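PDB 3GHJ: putative integron gene cassette protein from Uncultured bacterium, which is of unknown function but belongs to the glyoxalase/bleomycin resistance protein/dioxygenase superfamily and is carried on a mobile gene cassette. Local coordinates for residues K103-S107 / K108-V112. The protein carries 1 engineered substitution. Sequence-based numbering, arbitrary orientation. Where two conformers were deposited one is given.
Sequences KALES and KGVSV
Leu105 and Val110 meet where helix 98-107 ends in a Schellman motif, a worked example of how a helix stops and the chain doubles back beside it. Gly109, at positive phi (89°), is the C-prime residue. Gly109 N reaches Glu106 O at 3.0 Å, while Val110 N closes the wider 6→1 loop on Leu105 O at 3.0 Å, the straighter of the two bonds to that oxygen. The second comes from Lys108 N, which approaches the opposite face of the carbonyl plane, so two backbone donors grip one oxygen.

The turn carries its apolar signature with it. Val110 lays its CB against the Leu105 CB, and two residues later Val112 crosses Leu105 at about a right angle. There Val112 CG2 lies 3.6 Å from Leu105 CB and also touches CD1. With CG1 anti to the backbone N (chi1 -179°), the other branch of Val112 is the one directed at the leucine. This patch continues into the fold: Phe128 of strand 123-129 and Ile49 of helix 39-49 both pack on Leu105 and Val110, joining the helix end to the neighbouring sheet and helix of a fold with paired mixed four-stranded sheets.

The polar side chains have separate tasks. In one of its two conformers, Ser107 OG donates to Ala104 O at 2.7 Å. Lys108, extended beyond CG, runs its CG and CD past the same oxygen and delivers NZ to the backbone oxygen of Ile49, tethering the turn to the end of helix 39-49. Glu106 sends its chain across Val112, CG brushing CG2, and a water bridges the last turn of the helix and the returning chain, donating to Glu106 OE2 at 2.7 Å and accepting from Val112 N at 2.9 Å.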
loop_
_atom_site.group_PDB
_atom_site.type_symbol
_atom_site.label_atom_id
_atom_site.label_comp_id
_atom_site.label_asym_id
_atom_site.label_seq_id
_atom_site.Cartn_x
_atom_site.Cartn_y
_atom_site.Cartn_z
ATOM N N LYS A 103 -11.681 -14.997 12.729
ATOM C CA LYS A 103 -12.760 -15.051 13.700
ATOM C C LYS A 103 -13.085 -13.674 14.269
ATOM O O LYS A 103 -14.255 -13.327 14.459
ATOM C CB LYS A 103 -12.387 -16.025 14.823
ATOM C CG LYS A 103 -13.556 -16.397 15.734
ATOM C CD LYS A 103 -14.542 -17.288 14.993
ATOM C CE LYS A 103 -15.643 -17.798 15.907
ATOM N NZ LYS A 103 -16.590 -18.673 15.164
ATOM N N ALA A 104 -12.054 -12.884 14.544
ATOM C CA ALA A 104 -12.267 -11.554 15.099
ATOM C C ALA A 104 -13.042 -10.680 14.118
ATOM O O ALA A 104 -13.983 -9.989 14.499
ATOM C CB ALA A 104 -10.948 -10.906 15.450
ATOM N N LEU A 105 -12.642 -10.704 12.852
ATOM C CA LEU A 105 -13.366 -9.945 11.840
ATOM C C LEU A 105 -14.817 -10.410 11.748
ATOM O O LEU A 105 -15.741 -9.588 11.728
ATOM C CB LEU A 105 -12.680 -10.060 10.472
ATOM C CG LEU A 105 -11.362 -9.307 10.275
ATOM C CD1 LEU A 105 -10.768 -9.669 8.925
ATOM C CD2 LEU A 105 -11.580 -7.811 10.373
ATOM N N GLU A 106 -15.012 -11.724 11.704
ATOM C CA GLU A 106 -16.356 -12.285 11.592
ATOM C C GLU A 106 -17.218 -11.846 12.771
ATOM O O GLU A 106 -18.403 -11.542 12.601
ATOM C CB GLU A 106 -16.292 -13.808 11.487
ATOM C CG GLU A 106 -15.789 -14.310 10.142
ATOM C CD GLU A 106 -15.519 -15.801 10.131
ATOM O OE1 GLU A 106 -15.264 -16.368 11.221
ATOM O OE2 GLU A 106 -15.547 -16.400 9.038
ATOM N N SER A 107 -16.626 -11.800 13.959
ATOM C CA SER A 107 -17.380 -11.420 15.154
ATOM C C SER A 107 -17.859 -9.973 15.071
ATOM O O SER A 107 -18.868 -9.608 15.681
ATOM C CB SER A 107 -16.547 -11.639 16.420
ATOM O OG SER A 107 -15.555 -10.642 16.560
ATOM N N LYS A 108 -17.139 -9.158 14.303
ATOM C CA LYS A 108 -17.459 -7.742 14.173
ATOM C C LYS A 108 -18.323 -7.494 12.938
ATOM O O LYS A 108 -18.531 -6.345 12.548
ATOM C CB LYS A 108 -16.177 -6.906 14.109
ATOM C CG LYS A 108 -15.408 -6.855 15.426
ATOM C CD LYS A 108 -14.066 -6.153 15.261
ATOM C CE LYS A 108 -13.275 -6.143 16.566
ATOM N NZ LYS A 108 -11.946 -5.467 16.432
ATOM N N GLY A 109 -18.811 -8.574 12.335
ATOM C CA GLY A 109 -19.736 -8.497 11.218
ATOM C C GLY A 109 -19.098 -8.427 9.842
ATOM O O GLY A 109 -19.770 -8.113 8.866
ATOM N N VAL A 110 -17.807 -8.731 9.759
ATOM C CA VAL A 110 -17.099 -8.682 8.483
ATOM C C VAL A 110 -16.964 -10.069 7.873
ATOM O O VAL A 110 -16.422 -10.975 8.504
ATOM C CB VAL A 110 -15.682 -8.091 8.666
ATOM C CG1 VAL A 110 -14.916 -8.078 7.334
ATOM C CG2 VAL A 110 -15.766 -6.692 9.273
ATOM N N SER A 111 -17.443 -10.235 6.641
ATOM C CA SER A 111 -17.339 -11.513 5.939
ATOM C C SER A 111 -15.925 -11.771 5.422
ATOM O O SER A 111 -15.355 -10.948 4.703
ATOM C CB SER A 111 -18.332 -11.570 4.778
ATOM O OG SER A 111 -19.661 -11.554 5.260
ATOM N N VAL A 112 -15.370 -12.924 5.773
ATOM C CA VAL A 112 -13.986 -13.230 5.446
ATOM C C VAL A 112 -13.875 -14.449 4.549
ATOM O O VAL A 112 -14.523 -15.478 4.787
ATOM C CB VAL A 112 -13.140 -13.456 6.725
ATOM C CG1 VAL A 112 -11.685 -13.763 6.374
ATOM C CG2 VAL A 112 -13.234 -12.249 7.652
HETATM O O HOH W 1 -16.882 -15.110 7.050
#